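PDB 3I1A: spectinomycin phosphotransferase from Legionella pneumophila, which probably transfers a phosphate group from a nucleotide to the antibiotic spectinomycin, thereby conferring resistance on the bacterium. Local coordinates for residues 3-11 with 35-43; 61-69 with 229-237. All blocks are in the same frame, centred on the assembly; numbering follows the deposited sequence. Where two conformers were deposited one is given.

Contact 1: residues 3-11 with 35-43; sequences KQPIQAQQL and TNAFAYQAD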
loop_
_atom_site.group_PDB
_atom_site.type_symbol
_atom_site.label_atom_id
_atom_site.label_comp_id
_atom_site.label_asym_id
_atom_site.label_seq_id
_atom_site.Cartn_x
_atom_site.Cartn_y
_atom_site.Cartn_z
ATOM N N LYS A 3 13.815 -20.887 10.223
ATOM C CA LYS A 3 12.416 -20.418 10.451
ATOM C C LYS A 3 11.506 -20.956 9.356
ATOM O O LYS A 3 10.309 -21.171 9.567
ATOM C CB LYS A 3 12.372 -18.886 10.448
ATOM C CG LYS A 3 11.040 -18.291 10.866
ATOM C CD LYS A 3 10.465 -19.029 12.066
ATOM C CE LYS A 3 9.534 -18.134 12.868
ATOM N NZ LYS A 3 10.294 -17.037 13.543
ATOM N N GLN A 4 12.095 -21.183 8.189
ATOM C CA GLN A 4 11.364 -21.684 7.031
ATOM C C GLN A 4 10.621 -22.981 7.341
ATOM O O GLN A 4 11.155 -23.874 8.009
ATOM C CB GLN A 4 12.338 -21.907 5.880
ATOM C CG GLN A 4 13.283 -20.747 5.674
ATOM C CD GLN A 4 14.246 -20.962 4.526
ATOM O OE1 GLN A 4 15.307 -20.346 4.473
ATOM N NE2 GLN A 4 13.877 -21.828 3.597
ATOM N N PRO A 5 9.370 -23.098 6.868
ATOM C CA PRO A 5 8.558 -24.298 7.097
ATOM C C PRO A 5 9.069 -25.535 6.351
ATOM O O PRO A 5 8.774 -26.671 6.737
ATOM C CB PRO A 5 7.166 -23.872 6.629
ATOM C CG PRO A 5 7.456 -22.844 5.579
ATOM C CD PRO A 5 8.588 -22.051 6.185
ATOM N N ILE A 6 9.829 -25.302 5.286
ATOM C CA ILE A 6 10.394 -26.372 4.467
ATOM C C ILE A 6 11.761 -25.976 3.921
ATOM O O ILE A 6 12.151 -24.812 3.984
ATOM C CB ILE A 6 9.509 -26.671 3.251
ATOM C CG1 ILE A 6 9.441 -25.424 2.361
ATOM C CG2 ILE A 6 8.120 -27.096 3.713
ATOM C CD1 ILE A 6 8.615 -25.591 1.128
ATOM N N GLN A 7 12.489 -26.961 3.398
ATOM C CA GLN A 7 13.786 -26.730 2.777
ATOM C C GLN A 7 13.416 -26.442 1.313
ATOM O O GLN A 7 12.521 -27.082 0.766
ATOM C CB GLN A 7 14.658 -27.984 2.874
ATOM C CG GLN A 7 16.145 -27.709 2.740
ATOM C CD GLN A 7 16.522 -27.215 1.372
ATOM O OE1 GLN A 7 17.092 -26.129 1.219
ATOM N NE2 GLN A 7 16.218 -28.013 0.361
ATOM N N ALA A 8 14.104 -25.495 0.685
ATOM C CA ALA A 8 13.779 -25.109 -0.691
ATOM C C ALA A 8 13.512 -26.253 -1.673
ATOM O O ALA A 8 12.606 -26.170 -2.509
ATOM C CB ALA A 8 14.875 -24.196 -1.242
ATOM N N GLN A 9 14.296 -27.320 -1.581
ATOM C CA GLN A 9 14.123 -28.450 -2.478
ATOM C C GLN A 9 12.821 -29.212 -2.255
ATOM O O GLN A 9 12.387 -29.982 -3.107
ATOM C CB GLN A 9 15.337 -29.373 -2.377
ATOM C CG GLN A 9 16.628 -28.631 -2.681
ATOM C CD GLN A 9 16.529 -27.808 -3.956
ATOM O OE1 GLN A 9 17.298 -26.873 -4.167
ATOM N NE2 GLN A 9 15.579 -28.158 -4.815
ATOM N N GLN A 10 12.181 -28.989 -1.112
ATOM C CA GLN A 10 10.902 -29.633 -0.845
ATOM C C GLN A 10 9.852 -28.983 -1.743
ATOM O O GLN A 10 8.781 -29.533 -1.946
ATOM C CB GLN A 10 10.512 -29.490 0.630
ATOM C CG GLN A 10 11.105 -30.588 1.494
ATOM C CD GLN A 10 10.763 -30.445 2.958
ATOM O OE1 GLN A 10 11.366 -29.633 3.671
ATOM N NE2 GLN A 10 9.803 -31.237 3.424
ATOM N N LEU A 11 10.169 -27.805 -2.276
ATOM C CA LEU A 11 9.238 -27.116 -3.172
ATOM C C LEU A 11 9.090 -27.837 -4.477
ATOM O O LEU A 11 8.062 -27.709 -5.154
ATOM C CB LEU A 11 9.696 -25.684 -3.480
ATOM C CG LEU A 11 9.187 -24.592 -2.548
ATOM C CD1 LEU A 11 9.756 -23.282 -3.028
ATOM C CD2 LEU A 11 7.652 -24.523 -2.553
ATOM N N THR A 35 7.459 -10.070 7.703
ATOM C CA THR A 35 6.591 -10.613 8.734
ATOM C C THR A 35 6.451 -12.113 8.574
ATOM O O THR A 35 7.449 -12.825 8.478
ATOM N N ASN A 36 5.214 -12.599 8.542
ATOM C CA ASN A 36 4.975 -14.024 8.376
ATOM C C ASN A 36 4.959 -14.387 6.896
ATOM O O ASN A 36 3.895 -14.501 6.288
ATOM C CB ASN A 36 3.646 -14.431 9.024
ATOM C CG ASN A 36 3.258 -15.866 8.705
ATOM O OD1 ASN A 36 4.101 -16.677 8.314
ATOM N ND2 ASN A 36 1.980 -16.191 8.883
ATOM N N ALA A 37 6.145 -14.556 6.314
ATOM C CA ALA A 37 6.241 -14.920 4.905
ATOM C C ALA A 37 7.663 -15.275 4.501
ATOM O O ALA A 37 8.630 -14.670 4.964
ATOM C CB ALA A 37 5.726 -13.795 4.040
ATOM N N PHE A 38 7.773 -16.274 3.635
ATOM C CA PHE A 38 9.058 -16.722 3.135
ATOM C C PHE A 38 8.929 -16.798 1.619
ATOM O O PHE A 38 8.031 -17.467 1.098
ATOM C CB PHE A 38 9.396 -18.087 3.734
ATOM C CG PHE A 38 9.315 -18.117 5.232
ATOM C CD1 PHE A 38 8.088 -18.252 5.868
ATOM C CD2 PHE A 38 10.465 -17.972 6.009
ATOM C CE1 PHE A 38 8.001 -18.245 7.252
ATOM C CE2 PHE A 38 10.389 -17.963 7.396
ATOM C CZ PHE A 38 9.155 -18.098 8.018
ATOM N N ALA A 39 9.807 -16.089 0.913
ATOM C CA ALA A 39 9.760 -16.059 -0.545
ATOM C C ALA A 39 10.860 -16.911 -1.151
ATOM O O ALA A 39 11.971 -17.007 -0.608
ATOM C CB ALA A 39 9.863 -14.614 -1.046
ATOM N N TYR A 40 10.537 -17.531 -2.282
ATOM C CA TYR A 40 11.466 -18.402 -2.978
ATOM C C TYR A 40 11.360 -18.197 -4.472
ATOM O O TYR A 40 10.293 -17.820 -4.974
ATOM C CB TYR A 40 11.125 -19.879 -2.712
ATOM C CG TYR A 40 11.170 -20.351 -1.279
ATOM C CD1 TYR A 40 10.113 -20.102 -0.405
ATOM C CD2 TYR A 40 12.281 -21.058 -0.800
ATOM C CE1 TYR A 40 10.160 -20.541 0.917
ATOM C CE2 TYR A 40 12.341 -21.499 0.510
ATOM C CZ TYR A 40 11.277 -21.234 1.366
ATOM O OH TYR A 40 11.347 -21.646 2.669
ATOM N N GLN A 41 12.460 -18.450 -5.182
ATOM C CA GLN A 41 12.451 -18.381 -6.641
ATOM C C GLN A 41 12.550 -19.830 -7.095
ATOM O O GLN A 41 13.502 -20.536 -6.736
ATOM C CB GLN A 41 13.645 -17.599 -7.206
ATOM C CG GLN A 41 13.667 -17.608 -8.750
ATOM C CD GLN A 41 14.930 -16.994 -9.340
ATOM O OE1 GLN A 41 15.266 -15.848 -9.049
ATOM N NE2 GLN A 41 15.631 -17.759 -10.179
ATOM N N ALA A 42 11.560 -20.283 -7.859
ATOM C CA ALA A 42 11.546 -21.653 -8.356
ATOM C C ALA A 42 11.421 -21.588 -9.877
ATOM O O ALA A 42 10.472 -21.012 -10.405
ATOM C CB ALA A 42 10.375 -22.420 -7.747
ATOM N N ASP A 43 12.374 -22.192 -10.573
ATOM C CA ASP A 43 12.390 -22.155 -12.036
ATOM C C ASP A 43 12.056 -23.457 -12.747
ATOM O O ASP A 43 12.556 -24.525 -12.378
ATOM C CB ASP A 43 13.770 -21.698 -12.512
ATOM C CG ASP A 43 14.210 -20.411 -11.862
ATOM O OD1 ASP A 43 13.575 -19.370 -12.119
ATOM O OD2 ASP A 43 15.186 -20.446 -11.088
#
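The F38 ring fits beneath residues 3-5, where P5 and Q4 roof one face and K3 meets an edge. This is the N-terminal lobe of a protein-kinase-like fold: strand 38-43, second in its five-stranded antiparallel sheet, carries F38, Y40 and A42 on the side facing residues 3-11, while A39 turns to the other and touches F50, a residue seen to bind ADP. Two aromatic bumps thus rise from the strand into hollows of an irregular segment that becomes helix 10-19. In the first hollow, P5 CD and Q4 CA make CH-pi contacts with F38, lying 4.0 Å and 4.2 Å from the ring centroid and displaced toward its rim. K3 CG comes in near the ring plane, 3.4 Å from F38 CZ; a chi1 of -172° swings this CG away from the lysine's own N and down to the F38 ring edge. The second bump, Y40, reaches deeper. L11 CD1 presses against its base, 3.7 Å from Y40 CB, and A8 CB sits 4.1 Å from Y40 CE2, so methyls of L11 and of A8, in the type I turn Q7-Q10, line the hollow. L53 of strand 48-55 also touches the tyrosine, and the F28 ring meets it with planes about 60° apart. I6 touches the same L53 and F95 of strand 95-101. At the phenolic end, Q4 extends beyond CG and brings its amide to the ring's edge, the two planes 72° apart. There Q4 NE2 gives a weak, bent hydrogen bond to Y40 OH, 2.7 Å long, and a second weak one to I6 O at 3.5 Å.

Contact 2: residues 61-69 with 229-237; sequences INLSIIRLL and IDWDEPMLA. With MES (2-(N-morpholino)-ethanesulfonic acid), chain C.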
loop_
_atom_site.group_PDB
_atom_site.type_symbol
_atom_site.label_atom_id
_atom_site.label_comp_id
_atom_site.label_asym_id
_atom_site.label_seq_id
_atom_site.Cartn_x
_atom_site.Cartn_y
_atom_site.Cartn_z
ATOM N N ILE A 61 -6.921 -12.124 4.296
ATOM C CA ILE A 61 -7.795 -11.203 3.576
ATOM C C ILE A 61 -7.286 -10.976 2.148
ATOM O O ILE A 61 -8.088 -10.865 1.221
ATOM C CB ILE A 61 -7.961 -9.857 4.344
ATOM C CG1 ILE A 61 -9.028 -9.000 3.657
ATOM C CG2 ILE A 61 -6.634 -9.118 4.421
ATOM C CD1 ILE A 61 -10.383 -9.634 3.614
ATOM N N ASN A 62 -5.967 -10.925 1.966
ATOM C CA ASN A 62 -5.406 -10.733 0.630
ATOM C C ASN A 62 -5.955 -11.768 -0.346
ATOM O O ASN A 62 -6.405 -11.419 -1.429
ATOM C CB ASN A 62 -3.878 -10.822 0.663
ATOM C CG ASN A 62 -3.264 -11.038 -0.715
ATOM O OD1 ASN A 62 -2.912 -12.164 -1.076
ATOM N ND2 ASN A 62 -3.137 -9.964 -1.489
ATOM N N LEU A 63 -5.943 -13.036 0.048
ATOM C CA LEU A 63 -6.410 -14.088 -0.846
ATOM C C LEU A 63 -7.904 -14.021 -1.099
ATOM O O LEU A 63 -8.363 -14.296 -2.199
ATOM C CB LEU A 63 -5.996 -15.465 -0.302
ATOM C CG LEU A 63 -4.465 -15.615 -0.231
ATOM C CD1 LEU A 63 -4.101 -16.871 0.547
ATOM C CD2 LEU A 63 -3.883 -15.673 -1.633
ATOM N N SER A 64 -8.669 -13.654 -0.077
ATOM C CA SER A 64 -10.117 -13.539 -0.231
ATOM C C SER A 64 -10.459 -12.437 -1.227
ATOM O O SER A 64 -11.308 -12.608 -2.098
ATOM C CB SER A 64 -10.771 -13.210 1.108
ATOM O OG SER A 64 -12.175 -13.067 0.958
ATOM N N ILE A 65 -9.792 -11.297 -1.094
ATOM C CA ILE A 65 -10.062 -10.181 -1.990
ATOM C C ILE A 65 -9.544 -10.425 -3.402
ATOM O O ILE A 65 -10.216 -10.065 -4.354
ATOM C CB ILE A 65 -9.494 -8.876 -1.407
ATOM C CG1 ILE A 65 -10.270 -8.541 -0.132
ATOM C CG2 ILE A 65 -9.621 -7.730 -2.410
ATOM C CD1 ILE A 65 -11.788 -8.453 -0.339
ATOM N N ILE A 66 -8.373 -11.048 -3.517
ATOM C CA ILE A 66 -7.781 -11.355 -4.818
ATOM C C ILE A 66 -8.739 -12.284 -5.551
ATOM O O ILE A 66 -8.969 -12.120 -6.750
ATOM C CB ILE A 66 -6.399 -12.071 -4.666
ATOM C CG1 ILE A 66 -5.342 -11.081 -4.166
ATOM C CG2 ILE A 66 -5.962 -12.681 -5.993
ATOM C CD1 ILE A 66 -5.143 -9.895 -5.072
ATOM N N ARG A 67 -9.305 -13.251 -4.828
ATOM C CA ARG A 67 -10.254 -14.181 -5.445
ATOM C C ARG A 67 -11.518 -13.438 -5.882
ATOM O O ARG A 67 -12.015 -13.630 -6.997
ATOM C CB ARG A 67 -10.633 -15.308 -4.478
ATOM C CG ARG A 67 -11.620 -16.279 -5.101
ATOM C CD ARG A 67 -12.605 -16.809 -4.098
ATOM N NE ARG A 67 -13.824 -16.004 -3.998
ATOM C CZ ARG A 67 -14.069 -15.096 -3.052
ATOM N NH1 ARG A 67 -13.172 -14.851 -2.097
ATOM N NH2 ARG A 67 -15.230 -14.449 -3.051
ATOM N N LEU A 68 -12.039 -12.565 -5.023
ATOM C CA LEU A 68 -13.244 -11.817 -5.382
ATOM C C LEU A 68 -13.009 -10.985 -6.647
ATOM O O LEU A 68 -13.845 -10.982 -7.543
ATOM C CB LEU A 68 -13.671 -10.910 -4.219
ATOM C CG LEU A 68 -14.825 -9.938 -4.471
ATOM C CD1 LEU A 68 -16.091 -10.682 -4.798
ATOM C CD2 LEU A 68 -15.030 -9.082 -3.234
ATOM N N LEU A 69 -11.871 -10.294 -6.731
ATOM C CA LEU A 69 -11.581 -9.496 -7.926
ATOM C C LEU A 69 -11.397 -10.416 -9.146
ATOM O O LEU A 69 -11.838 -10.096 -10.250
ATOM C CB LEU A 69 -10.317 -8.639 -7.704
ATOM C CG LEU A 69 -10.461 -7.630 -6.553
ATOM C CD1 LEU A 69 -9.141 -6.908 -6.309
ATOM C CD2 LEU A 69 -11.594 -6.647 -6.837
ATOM N N ILE A 229 -0.732 -3.595 -7.449
ATOM C CA ILE A 229 -0.172 -4.551 -6.498
ATOM C C ILE A 229 -0.351 -4.134 -5.046
ATOM O O ILE A 229 -0.859 -3.050 -4.754
ATOM C CB ILE A 229 1.351 -4.811 -6.755
ATOM C CG1 ILE A 229 2.157 -3.511 -6.631
ATOM C CG2 ILE A 229 1.524 -5.426 -8.166
ATOM C CD1 ILE A 229 3.658 -3.749 -6.546
ATOM N N ASP A 230 0.049 -5.049 -4.163
ATOM C CA ASP A 230 -0.017 -4.938 -2.706
ATOM C C ASP A 230 -1.441 -4.905 -2.187
ATOM O O ASP A 230 -1.943 -3.872 -1.746
ATOM C CB ASP A 230 0.723 -3.719 -2.185
ATOM C CG ASP A 230 0.787 -3.706 -0.653
ATOM O OD1 ASP A 230 0.104 -4.538 -0.011
ATOM O OD2 ASP A 230 1.501 -2.862 -0.095
ATOM N N TRP A 231 -2.072 -6.064 -2.215
ATOM C CA TRP A 231 -3.439 -6.223 -1.764
ATOM C C TRP A 231 -3.473 -6.826 -0.368
ATOM O O TRP A 231 -4.421 -7.527 -0.008
ATOM C CB TRP A 231 -4.183 -7.117 -2.761
ATOM C CG TRP A 231 -4.506 -6.383 -4.009
ATOM C CD1 TRP A 231 -3.815 -6.390 -5.203
ATOM C CD2 TRP A 231 -5.570 -5.449 -4.165
ATOM N NE1 TRP A 231 -4.400 -5.504 -6.081
ATOM C CE2 TRP A 231 -5.477 -4.915 -5.465
ATOM C CE3 TRP A 231 -6.597 -5.006 -3.320
ATOM C CZ2 TRP A 231 -6.373 -3.961 -5.938
ATOM C CZ3 TRP A 231 -7.482 -4.056 -3.790
ATOM C CH2 TRP A 231 -7.367 -3.544 -5.087
ATOM N N ASP A 232 -2.445 -6.525 0.428
ATOM C CA ASP A 232 -2.348 -7.075 1.791
ATOM C C ASP A 232 -3.305 -6.467 2.804
ATOM O O ASP A 232 -3.739 -7.141 3.721
ATOM C CB ASP A 232 -0.918 -6.945 2.334
ATOM C CG ASP A 232 0.035 -7.937 1.705
ATOM O OD1 ASP A 232 -0.457 -8.953 1.166
ATOM O OD2 ASP A 232 1.269 -7.712 1.756
ATOM N N GLU A 233 -3.645 -5.199 2.643
ATOM C CA GLU A 233 -4.540 -4.575 3.604
ATOM C C GLU A 233 -5.651 -3.724 2.991
ATOM O O GLU A 233 -5.699 -2.520 3.227
ATOM C CB GLU A 233 -3.712 -3.719 4.568
ATOM C CG GLU A 233 -2.644 -4.491 5.312
ATOM C CD GLU A 233 -3.103 -4.926 6.687
ATOM O OE1 GLU A 233 -4.119 -5.658 6.772
ATOM O OE2 GLU A 233 -2.451 -4.532 7.683
ATOM N N PRO A 234 -6.534 -4.331 2.183
ATOM C CA PRO A 234 -7.631 -3.566 1.573
ATOM C C PRO A 234 -8.595 -3.190 2.702
ATOM O O PRO A 234 -8.389 -3.598 3.841
ATOM C CB PRO A 234 -8.241 -4.558 0.582
ATOM C CG PRO A 234 -8.017 -5.898 1.250
ATOM C CD PRO A 234 -6.601 -5.752 1.804
ATOM N N MET A 235 -9.657 -2.453 2.393
ATOM C CA MET A 235 -10.601 -2.026 3.437
ATOM C C MET A 235 -11.908 -1.504 2.834
ATOM O O MET A 235 -12.022 -1.376 1.614
ATOM C CB MET A 235 -9.980 -0.896 4.268
ATOM C CG MET A 235 -9.902 0.452 3.539
ATOM S SD MET A 235 -9.082 1.793 4.454
ATOM C CE MET A 235 -10.116 1.894 5.932
ATOM N N LEU A 236 -12.894 -1.246 3.692
ATOM C CA LEU A 236 -14.146 -0.655 3.238
ATOM C C LEU A 236 -14.066 0.772 3.745
ATOM O O LEU A 236 -13.865 1.006 4.934
ATOM C CB LEU A 236 -15.368 -1.368 3.837
ATOM C CG LEU A 236 -15.586 -2.766 3.281
ATOM C CD1 LEU A 236 -16.661 -3.503 4.033
ATOM C CD2 LEU A 236 -15.970 -2.631 1.828
ATOM N N ALA A 237 -14.196 1.738 2.834
ATOM C CA ALA A 237 -14.091 3.120 3.235
ATOM C C ALA A 237 -14.640 3.951 2.076
ATOM O O ALA A 237 -14.981 3.401 1.027
ATOM C CB ALA A 237 -12.599 3.440 3.458
HETATM O O1 MES C . 5.335 -10.813 -7.560
HETATM C C2 MES C . 4.612 -10.008 -8.493
HETATM C C3 MES C . 3.671 -9.069 -7.708
HETATM N N4 MES C . 2.686 -9.939 -6.908
HETATM C C5 MES C . 3.461 -10.844 -5.967
HETATM C C6 MES C . 4.441 -11.684 -6.800
HETATM C C7 MES C . 1.700 -9.094 -6.118
HETATM C C8 MES C . 0.560 -9.925 -5.538
HETATM S S MES C . -0.586 -8.880 -4.680
HETATM O O1S MES C . 0.111 -8.171 -3.618
HETATM O O2S MES C . -1.646 -9.751 -4.153
HETATM O O3S MES C . -1.080 -7.988 -5.700
#
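N62 reaches from helix 61-69 to the backbone of W231, its ND2 donating to W231 O over 3.1 Å. Its CG stands anti to the backbone N (chi1 163°), which carries ND2 across to the loop. The acceptor lies in the plane of the asparagine amide, and the bond is nearly straight (162°), yet the donor stands above the carbonyl plane. N62 ND2 also binds MES O2S at 3.1 Å, so one amide nitrogen grips both the loop and the sulfonate. Beside it the W231 indole meets I65, I66 and L69, which lie along one side of the helix. L69 CD1 sits over the six-membered ring, 4.0 Å from its centroid; I66 CD1 comes within 3.7 Å of W231 CG, and I65 CG2 lies near W231 CE3. P234 CG rests 3.7 Å from I65 CG1, with I61 CG1 on its flank, and I61 CG2 packs on D232 O. Helix 61-71 is probably the counterpart of helix C, and the loop at D230 that of the kinase metal-binding (DFG) segment; in another structure of this protein D230 and N217 bind magnesium, absent here. D230 OD1 accepts from D232 N, an Asx turn, while D230 N and W231 N turn toward MES O1S in two weak hydrogen bonds. MES O3S approaches the indole edge, 3.2 Å from W231 CD1. In the next shell, W231 NE1 donates to I228 O, which limits rotation of the indole, and H210 meets the ring edge-to-face while its NE2 bonds to I229 O. R142 NH2 and S211 OG hold E233 O.

In the fold
Contact 1 closes before contact 2 opens along the chain; their centres lie 23 Å apart and their nearest atoms about 8 Å, without touching. Contact 1 stays inside the N-terminal lobe, laying the start of the chain against the five-stranded sheet, on the face away from A39 and F50. Contact 2 joins that lobe, through helix 61-71, to the metal-binding loop of the following lobe, with the side chain of N62 about 8 Å from that of K52. Strand 48-55, with the ADP-binding F50 and K52, pairs with strand 38-43 and leads toward the helix, while strand 95-101 touches both P5 of contact 1 and L63 on the helix.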